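Local coordinates for protein alpha-1,3-glucanase (Paenibacillus glycanilyticus, PDB 6K0P) that hydrolyses the alpha-1,3-glycosidic linkages of alpha-1,3-glucan, as a bacterial glycoside hydrolase of family 87, at residues A30-K35 against T60-E65; Y92-S97 against G150-I155; K186-S191 against N207-I212. The protein carries 1 engineered substitution. All coordinates share one frame; numbering follows the deposited sequence.

How the contacts relate
Contacts 1 and 2 belong to the N-terminal beta domain and meet on one four-stranded sheet: the strands 63-67 and 152-156 are neighbours, V64 N lies 2.9 Å from I155 O, a probable hydrogen bond, and the contact centres are about 13 Å apart. Contact 1 is a surface affair in which side-chain polar groups tie a loop to an edge strand. Contact 2 is partly buried and mixes regular antiparallel pairing with a lysine-tyrosine face contact and a water-rich turn. Contact 3, partly buried like contact 2, stands apart in the pectate-lyase-like domain, its centre about 42 Å from that of contact 2, and relies on parallel pairing, apolar packing and lysine methylenes.

Contact 1: A30-K35 against T60-E65; sequences ATNGTK and TGEYVE
T31 OG1 is gripped from two directions: it donates to Y63 O at 2.6 Å and accepts the backbone N-H of G33 at 2.9 Å, which makes an ST turn. Its first torsion (chi1 -175°) sets OG1 opposite the backbone N and thus within reach of both partners. A threonine suits the place because one hydroxyl can fold its own chain and bind the facing strand at once. N32 works in a similar double way with its amide. OD1 takes the N-H of Y63 in the carbonyl plane at 2.8 Å, while ND2 gives an almost straight bond (169° at the hydrogen) to G61 O, reaching it from above the plane of that carbonyl.

The loop 30-33 leads into strand 34-35 of the six-stranded sheet of this domain, which falls in the galactose-binding-like clan, whereas 63-65 belongs to the outermost strand 63-67 of the four-stranded sheet. The contact therefore links the two sheets near the surface, through a single bridge between T31 and V64 and the 2.9 Å bond from E65 N to A30 O.

The Y63 ring lies across the N32 amide, their planes 43° apart and N32 CG 3.4 Å from Y63 CE1; a flat ring can lie against this amide and still offer its other face to K154, which makes a cation-pi contact there. E62 reaches past G33 with OE1, which bonds to D58 N. At the far end a water accepts from A30 N and probably donates to E65 OE1.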
loop_
_atom_site.group_PDB
_atom_site.type_symbol
_atom_site.label_atom_id
_atom_site.label_comp_id
_atom_site.label_asym_id
_atom_site.label_seq_id
_atom_site.Cartn_x
_atom_site.Cartn_y
_atom_site.Cartn_z
ATOM N N ALA A 30 6.975 -22.526 -16.229
ATOM C CA ALA A 30 7.244 -23.918 -15.908
ATOM C C ALA A 30 7.746 -24.028 -14.477
ATOM O O ALA A 30 8.500 -23.175 -13.989
ATOM C CB ALA A 30 8.281 -24.493 -16.870
ATOM N N THR A 31 7.306 -25.073 -13.788
ATOM C CA THR A 31 7.792 -25.325 -12.446
ATOM C C THR A 31 7.736 -26.817 -12.175
ATOM O O THR A 31 6.863 -27.523 -12.690
ATOM C CB THR A 31 7.002 -24.533 -11.384
ATOM O OG1 THR A 31 7.606 -24.734 -10.102
ATOM C CG2 THR A 31 5.539 -24.985 -11.319
ATOM N N ASN A 32 8.689 -27.293 -11.378
ATOM C CA ASN A 32 8.601 -28.608 -10.760
ATOM C C ASN A 32 8.315 -28.511 -9.269
ATOM O O ASN A 32 8.481 -29.502 -8.554
ATOM C CB ASN A 32 9.854 -29.444 -11.038
ATOM C CG ASN A 32 11.104 -28.837 -10.445
ATOM O OD1 ASN A 32 11.068 -27.736 -9.909
ATOM N ND2 ASN A 32 12.218 -29.554 -10.537
ATOM N N GLY A 33 7.905 -27.339 -8.787
ATOM C CA GLY A 33 7.537 -27.140 -7.403
ATOM C C GLY A 33 6.039 -27.214 -7.216
ATOM O O GLY A 33 5.300 -27.692 -8.082
ATOM N N THR A 34 5.582 -26.715 -6.073
ATOM C CA THR A 34 4.200 -26.916 -5.641
ATOM C C THR A 34 3.444 -25.594 -5.711
ATOM O O THR A 34 3.704 -24.682 -4.921
ATOM C CB THR A 34 4.194 -27.476 -4.223
ATOM O OG1 THR A 34 4.876 -28.741 -4.215
ATOM C CG2 THR A 34 2.775 -27.667 -3.726
ATOM N N LYS A 35 2.476 -25.507 -6.623
ATOM C CA LYS A 35 1.676 -24.299 -6.806
ATOM C C LYS A 35 0.504 -24.319 -5.827
ATOM O O LYS A 35 -0.288 -25.267 -5.816
ATOM C CB LYS A 35 1.174 -24.241 -8.251
ATOM C CG LYS A 35 0.494 -22.943 -8.625
ATOM C CD LYS A 35 0.310 -22.831 -10.146
ATOM C CE LYS A 35 1.626 -23.037 -10.925
ATOM N NZ LYS A 35 1.470 -22.651 -12.370
ATOM N N THR A 60 16.013 -29.636 -3.315
ATOM C CA THR A 60 17.089 -29.218 -4.200
ATOM C C THR A 60 16.713 -29.508 -5.649
ATOM O O THR A 60 16.242 -30.601 -5.980
ATOM C CB THR A 60 18.388 -29.932 -3.814
ATOM O OG1 THR A 60 18.746 -29.553 -2.481
ATOM C CG2 THR A 60 19.520 -29.543 -4.753
ATOM N N GLY A 61 16.904 -28.513 -6.510
ATOM C CA GLY A 61 16.555 -28.627 -7.908
ATOM C C GLY A 61 15.175 -28.117 -8.263
ATOM O O GLY A 61 14.858 -28.019 -9.453
ATOM N N GLU A 62 14.340 -27.789 -7.276
ATOM C CA GLU A 62 13.029 -27.232 -7.582
ATOM C C GLU A 62 13.165 -25.774 -8.008
ATOM O O GLU A 62 13.985 -25.025 -7.472
ATOM C CB GLU A 62 12.064 -27.401 -6.406
ATOM C CG GLU A 62 11.663 -28.868 -6.244
ATOM C CD GLU A 62 10.542 -29.114 -5.261
ATOM O OE1 GLU A 62 9.947 -28.154 -4.724
ATOM O OE2 GLU A 62 10.253 -30.311 -5.040
ATOM N N TYR A 63 12.381 -25.387 -9.007
ATOM C CA TYR A 63 12.541 -24.085 -9.636
ATOM C C TYR A 63 11.180 -23.576 -10.080
ATOM O O TYR A 63 10.218 -24.338 -10.220
ATOM C CB TYR A 63 13.451 -24.176 -10.877
ATOM C CG TYR A 63 12.828 -24.988 -11.991
ATOM C CD1 TYR A 63 12.993 -26.362 -12.048
ATOM C CD2 TYR A 63 12.026 -24.387 -12.951
ATOM C CE1 TYR A 63 12.390 -27.116 -13.049
ATOM C CE2 TYR A 63 11.418 -25.132 -13.951
ATOM C CZ TYR A 63 11.602 -26.493 -13.985
ATOM O OH TYR A 63 11.002 -27.232 -14.987
ATOM N N VAL A 64 11.119 -22.278 -10.352
ATOM C CA VAL A 64 10.042 -21.701 -11.143
ATOM C C VAL A 64 10.687 -20.829 -12.209
ATOM O O VAL A 64 11.625 -20.079 -11.916
ATOM C CB VAL A 64 9.022 -20.922 -10.284
ATOM C CG1 VAL A 64 9.726 -19.974 -9.324
ATOM C CG2 VAL A 64 8.030 -20.182 -11.178
ATOM N N GLU A 65 10.224 -20.967 -13.451
ATOM C CA GLU A 65 10.863 -20.325 -14.598
ATOM C C GLU A 65 9.985 -19.178 -15.079
ATOM O O GLU A 65 8.876 -19.404 -15.582
ATOM C CB GLU A 65 11.055 -21.351 -15.711
ATOM C CG GLU A 65 11.776 -20.802 -16.934
ATOM C CD GLU A 65 11.964 -21.859 -17.997
ATOM O OE1 GLU A 65 10.956 -22.277 -18.610
ATOM O OE2 GLU A 65 13.114 -22.287 -18.204
HETATM O O HOH W 1 8.409 -21.504 -18.475
#

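Contact 2: Y92-S97 against G150-I155; sequences YADGVS and GTKIKI
Y92 and K154 form an antiparallel hydrogen-bonded pair, Y92 N to K154 O and K154 N to Y92 O both measuring 2.9 Å. Their side chains leave the sheet on the same face and run alongside each other. A turn at the third torsion of K154 (chi3 60°) brings its CE and NZ over the tyrosine ring, CE 3.8 Å from Y92 CG and NZ 4.5 Å from the ring centroid in a cation-pi contact. S97 CA stands over the opposite face, toward the rim, and Y92 OH bonds to D158.

A93 turns to the other face, where a small methyl suits the buried position: its CB meets I153 CD1 at 4.0 Å. Here the pair is non-hydrogen-bonded, yet A93 CA and I153 CA point C-H groups at the carbonyls of K152 and Y92.

A93 to V96 is a type I' turn, joining strands 86-93 and 96-104 into a beta hairpin; strand 96-104 further on supplies residues such as N102 and S104 to a glycan pocket. D94 and G95 take the left-handed backbone angles such a turn demands, which Asp tolerates and Gly favours. D94 also continues the pairing beyond the strand: its N gives to K152 O at 2.8 Å, and its OD1 accepts K152 N at 2.9 Å on the syn side, 31° out of the carboxylate plane. Waters link OD2 to T151 OG1 and OD1 to G150 O.

K154 NZ is held over the ring by Q156 and by a water that also donates to G95 O, and the ammonium probably remains charged, while the carboxylate of D94 stands in for a strand carbonyl at the hairpin's end.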
loop_
_atom_site.group_PDB
_atom_site.type_symbol
_atom_site.label_atom_id
_atom_site.label_comp_id
_atom_site.label_asym_id
_atom_site.label_seq_id
_atom_site.Cartn_x
_atom_site.Cartn_y
_atom_site.Cartn_z
ATOM N N TYR A 92 18.970 -17.928 -12.319
ATOM C CA TYR A 92 19.559 -18.384 -13.569
ATOM C C TYR A 92 18.992 -17.562 -14.719
ATOM O O TYR A 92 17.822 -17.159 -14.696
ATOM C CB TYR A 92 19.162 -19.842 -13.841
ATOM C CG TYR A 92 19.850 -20.885 -12.994
ATOM C CD1 TYR A 92 19.618 -20.972 -11.627
ATOM C CD2 TYR A 92 20.710 -21.807 -13.571
ATOM C CE1 TYR A 92 20.246 -21.941 -10.854
ATOM C CE2 TYR A 92 21.337 -22.776 -12.816
ATOM C CZ TYR A 92 21.109 -22.837 -11.463
ATOM O OH TYR A 92 21.741 -23.806 -10.730
ATOM N N ALA A 93 19.827 -17.326 -15.739
ATOM C CA ALA A 93 19.399 -16.700 -16.985
ATOM C C ALA A 93 19.690 -17.674 -18.115
ATOM O O ALA A 93 20.846 -18.067 -18.318
ATOM C CB ALA A 93 20.133 -15.377 -17.230
ATOM N N ASP A 94 18.635 -18.069 -18.838
ATOM C CA ASP A 94 18.737 -19.038 -19.932
ATOM C C ASP A 94 19.515 -20.282 -19.515
ATOM O O ASP A 94 20.341 -20.813 -20.262
ATOM C CB ASP A 94 19.298 -18.402 -21.203
ATOM C CG ASP A 94 18.378 -17.348 -21.772
ATOM O OD1 ASP A 94 17.145 -17.459 -21.579
ATOM O OD2 ASP A 94 18.888 -16.410 -22.414
ATOM N N GLY A 95 19.254 -20.746 -18.296
ATOM C CA GLY A 95 19.820 -21.990 -17.824
ATOM C C GLY A 95 21.189 -21.891 -17.198
ATOM O O GLY A 95 21.722 -22.917 -16.750
ATOM N N VAL A 96 21.777 -20.699 -17.144
ATOM C CA VAL A 96 23.112 -20.489 -16.591
ATOM C C VAL A 96 22.968 -19.743 -15.271
ATOM O O VAL A 96 22.290 -18.710 -15.210
ATOM C CB VAL A 96 23.992 -19.694 -17.572
ATOM C CG1 VAL A 96 25.372 -19.470 -16.989
ATOM C CG2 VAL A 96 24.082 -20.424 -18.912
ATOM N N SER A 97 23.611 -20.254 -14.219
ATOM C CA SER A 97 23.495 -19.610 -12.914
ATOM C C SER A 97 24.143 -18.231 -12.951
ATOM O O SER A 97 25.211 -18.046 -13.540
ATOM C CB SER A 97 24.142 -20.462 -11.818
ATOM O OG SER A 97 25.543 -20.549 -11.992
ATOM N N GLY A 150 12.184 -11.975 -23.259
ATOM C CA GLY A 150 12.285 -13.343 -23.720
ATOM C C GLY A 150 13.293 -14.199 -22.982
ATOM O O GLY A 150 13.275 -15.428 -23.135
ATOM N N THR A 151 14.184 -13.597 -22.193
ATOM C CA THR A 151 15.109 -14.386 -21.387
ATOM C C THR A 151 14.328 -15.209 -20.370
ATOM O O THR A 151 13.372 -14.715 -19.761
ATOM C CB THR A 151 16.053 -13.442 -20.626
ATOM O OG1 THR A 151 16.788 -12.631 -21.552
ATOM C CG2 THR A 151 17.038 -14.218 -19.767
ATOM N N LYS A 152 14.745 -16.465 -20.184
ATOM C CA LYS A 152 14.208 -17.308 -19.117
ATOM C C LYS A 152 14.962 -16.993 -17.831
ATOM O O LYS A 152 16.167 -17.246 -17.733
ATOM C CB LYS A 152 14.382 -18.787 -19.456
ATOM C CG LYS A 152 13.577 -19.269 -20.652
ATOM C CD LYS A 152 12.116 -18.912 -20.537
ATOM C CE LYS A 152 11.268 -19.777 -21.475
ATOM N NZ LYS A 152 10.070 -19.050 -21.974
ATOM N N ILE A 153 14.259 -16.447 -16.845
ATOM C CA ILE A 153 14.829 -16.150 -15.538
ATOM C C ILE A 153 14.262 -17.179 -14.576
ATOM O O ILE A 153 13.062 -17.165 -14.268
ATOM C CB ILE A 153 14.513 -14.721 -15.083
ATOM C CG1 ILE A 153 15.162 -13.692 -16.022
ATOM C CG2 ILE A 153 14.968 -14.509 -13.636
ATOM C CD1 ILE A 153 16.687 -13.709 -16.011
ATOM N N LYS A 154 15.114 -18.095 -14.133
ATOM C CA LYS A 154 14.689 -19.210 -13.298
ATOM C C LYS A 154 15.118 -18.936 -11.862
ATOM O O LYS A 154 16.266 -18.553 -11.613
ATOM C CB LYS A 154 15.306 -20.504 -13.834
ATOM C CG LYS A 154 14.968 -21.745 -13.046
ATOM C CD LYS A 154 15.420 -23.013 -13.787
ATOM C CE LYS A 154 16.923 -23.024 -14.021
ATOM N NZ LYS A 154 17.368 -24.442 -14.223
ATOM N N ILE A 155 14.184 -19.086 -10.925
ATOM C CA ILE A 155 14.483 -19.050 -9.500
ATOM C C ILE A 155 14.550 -20.500 -9.063
ATOM O O ILE A 155 13.569 -21.232 -9.220
ATOM C CB ILE A 155 13.392 -18.302 -8.724
ATOM C CG1 ILE A 155 13.194 -16.895 -9.292
ATOM C CG2 ILE A 155 13.734 -18.255 -7.237
ATOM C CD1 ILE A 155 14.454 -16.022 -9.238
HETATM O O HOH W 2 18.167 -14.039 -23.375
HETATM O O HOH W 3 15.501 -17.202 -23.845
HETATM O O HOH W 4 17.119 -19.849 -16.639
HETATM O O HOH W 5 19.872 -24.785 -15.524
#

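Contact 3: K186-S191 against N207-I212; sequences KYVAVS and NTKKGI
K186 O takes two N-H groups: K210 N at 2.7 Å, in the carbonyl plane, and G211 N weakly. One step on, V188 N donates to G211 O at 3.0 Å, and I212 CA turns its C-H to V188 O at 3.2 Å. The bond from V188 N and the C-H contact belong to the parallel pairing of Y187 with G211 and V188 with I212. G211 has widely extended backbone angles of the kind glycine accepts readily, and it lies beside the Y187 ring.

The two strands, 187-189 and 211-214, are joined by helix 196-204, a strand-helix-strand passage within the pectate-lyase-like part of the chain, whose many parallel strands are consistent with the beta-helix of that clan. Strand 211-214 pairs in turn with strand 233-236.

Apolar contact lies on the face carrying V188 and I212, with A199 of the helix touching both. Branched side chains suit these two strand positions, V188 CB meeting I212 CG2 at 4.3 Å; V190, just beyond the strand, adds its CG2 at 4.2 Å from I212 CD1. The methylenes of K209 join in, crossing V188 at about a right angle with CD 3.9 Å from V188 CG2, while K209 NZ reaches T185 O.

On the other face the Y187 ring is flanked by lysine. K210 CB stands over one face, toward the rim, and I212 O lies at the ring's edge; Y187 OH bonds to E233, which the K210 side chain also touches. K186 and K210 run alongside each other pointing the same way, CD of K186 3.6 Å from CE of K210, an aliphatic contact that the long lysine chains allow although K186 NZ and K210 NZ end 4.8 Å apart; the nearby E233 probably eases any like-charge effect.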
loop_
_atom_site.group_PDB
_atom_site.type_symbol
_atom_site.label_atom_id
_atom_site.label_comp_id
_atom_site.label_asym_id
_atom_site.label_seq_id
_atom_site.Cartn_x
_atom_site.Cartn_y
_atom_site.Cartn_z
ATOM N N LYS A 186 27.266 23.272 -6.794
ATOM C CA LYS A 186 25.970 23.639 -6.246
ATOM C C LYS A 186 25.396 22.615 -5.287
ATOM O O LYS A 186 24.544 22.974 -4.466
ATOM C CB LYS A 186 24.960 23.898 -7.372
ATOM C CG LYS A 186 25.358 25.088 -8.249
ATOM C CD LYS A 186 24.374 25.302 -9.380
ATOM C CE LYS A 186 24.894 26.342 -10.364
ATOM N NZ LYS A 186 24.018 26.437 -11.565
ATOM N N TYR A 187 25.832 21.364 -5.355
ATOM C CA TYR A 187 25.348 20.308 -4.470
ATOM C C TYR A 187 26.538 19.765 -3.692
ATOM O O TYR A 187 27.456 19.182 -4.283
ATOM C CB TYR A 187 24.684 19.190 -5.279
ATOM C CG TYR A 187 23.449 19.634 -6.027
ATOM C CD1 TYR A 187 23.553 20.241 -7.271
ATOM C CD2 TYR A 187 22.176 19.456 -5.483
ATOM C CE1 TYR A 187 22.427 20.666 -7.966
ATOM C CE2 TYR A 187 21.042 19.875 -6.170
ATOM C CZ TYR A 187 21.178 20.483 -7.413
ATOM O OH TYR A 187 20.077 20.903 -8.126
ATOM N N VAL A 188 26.527 19.965 -2.373
ATOM C CA VAL A 188 27.591 19.443 -1.516
ATOM C C VAL A 188 27.479 17.923 -1.471
ATOM O O VAL A 188 26.428 17.377 -1.120
ATOM C CB VAL A 188 27.485 20.037 -0.106
ATOM C CG1 VAL A 188 28.613 19.506 0.772
ATOM C CG2 VAL A 188 27.517 21.568 -0.161
ATOM N N ALA A 189 28.561 17.228 -1.810
ATOM C CA ALA A 189 28.508 15.769 -1.861
ATOM C C ALA A 189 28.736 15.148 -0.489
ATOM O O ALA A 189 29.724 15.452 0.192
ATOM C CB ALA A 189 29.546 15.221 -2.841
ATOM N N VAL A 190 27.813 14.272 -0.089
ATOM C CA VAL A 190 28.116 13.317 0.962
ATOM C C VAL A 190 29.237 12.412 0.454
ATOM O O VAL A 190 29.357 12.152 -0.750
ATOM C CB VAL A 190 26.833 12.528 1.285
ATOM C CG1 VAL A 190 27.111 11.347 2.215
ATOM C CG2 VAL A 190 25.786 13.478 1.890
ATOM N N SER A 191 30.092 11.963 1.370
ATOM C CA SER A 191 31.229 11.133 0.998
ATOM C C SER A 191 31.571 10.221 2.165
ATOM O O SER A 191 30.970 10.301 3.237
ATOM C CB SER A 191 32.445 12.003 0.679
ATOM O OG SER A 191 32.986 12.505 1.891
ATOM N N ASN A 207 25.259 30.305 0.554
ATOM C CA ASN A 207 24.098 30.710 -0.232
ATOM C C ASN A 207 24.155 30.266 -1.686
ATOM O O ASN A 207 23.113 30.240 -2.350
ATOM C CB ASN A 207 24.022 32.241 -0.223
ATOM C CG ASN A 207 25.320 32.893 -0.691
ATOM O OD1 ASN A 207 25.466 33.248 -1.857
ATOM N ND2 ASN A 207 26.270 33.059 0.231
ATOM N N THR A 208 25.333 29.955 -2.208
ATOM C CA THR A 208 25.437 29.506 -3.586
ATOM C C THR A 208 25.074 28.036 -3.762
ATOM O O THR A 208 24.972 27.576 -4.905
ATOM C CB THR A 208 26.850 29.752 -4.115
ATOM O OG1 THR A 208 27.759 28.819 -3.516
ATOM C CG2 THR A 208 27.292 31.182 -3.799
ATOM N N LYS A 209 24.867 27.291 -2.675
ATOM C CA LYS A 209 24.534 25.877 -2.790
ATOM C C LYS A 209 23.030 25.697 -2.921
ATOM O O LYS A 209 22.247 26.410 -2.287
ATOM C CB LYS A 209 25.040 25.081 -1.586
ATOM C CG LYS A 209 26.521 25.240 -1.303
ATOM C CD LYS A 209 27.383 24.767 -2.451
ATOM C CE LYS A 209 28.848 24.971 -2.086
ATOM N NZ LYS A 209 29.733 24.931 -3.271
ATOM N N LYS A 210 22.632 24.736 -3.756
ATOM C CA LYS A 210 21.231 24.362 -3.905
ATOM C C LYS A 210 20.824 23.220 -2.989
ATOM O O LYS A 210 19.627 23.045 -2.728
ATOM C CB LYS A 210 20.963 23.914 -5.344
ATOM C CG LYS A 210 21.135 25.008 -6.382
ATOM C CD LYS A 210 20.166 24.778 -7.529
ATOM C CE LYS A 210 20.844 24.907 -8.874
ATOM N NZ LYS A 210 20.241 23.982 -9.876
ATOM N N GLY A 211 21.780 22.430 -2.518
ATOM C CA GLY A 211 21.441 21.293 -1.678
ATOM C C GLY A 211 22.621 20.366 -1.526
ATOM O O GLY A 211 23.782 20.801 -1.537
ATOM N N ILE A 212 22.310 19.079 -1.372
ATOM C CA ILE A 212 23.324 18.048 -1.216
ATOM C C ILE A 212 23.083 16.937 -2.223
ATOM O O ILE A 212 21.960 16.729 -2.698
ATOM C CB ILE A 212 23.392 17.472 0.217
ATOM C CG1 ILE A 212 22.134 16.662 0.554
ATOM C CG2 ILE A 212 23.627 18.585 1.228
ATOM C CD1 ILE A 212 22.276 15.809 1.832
#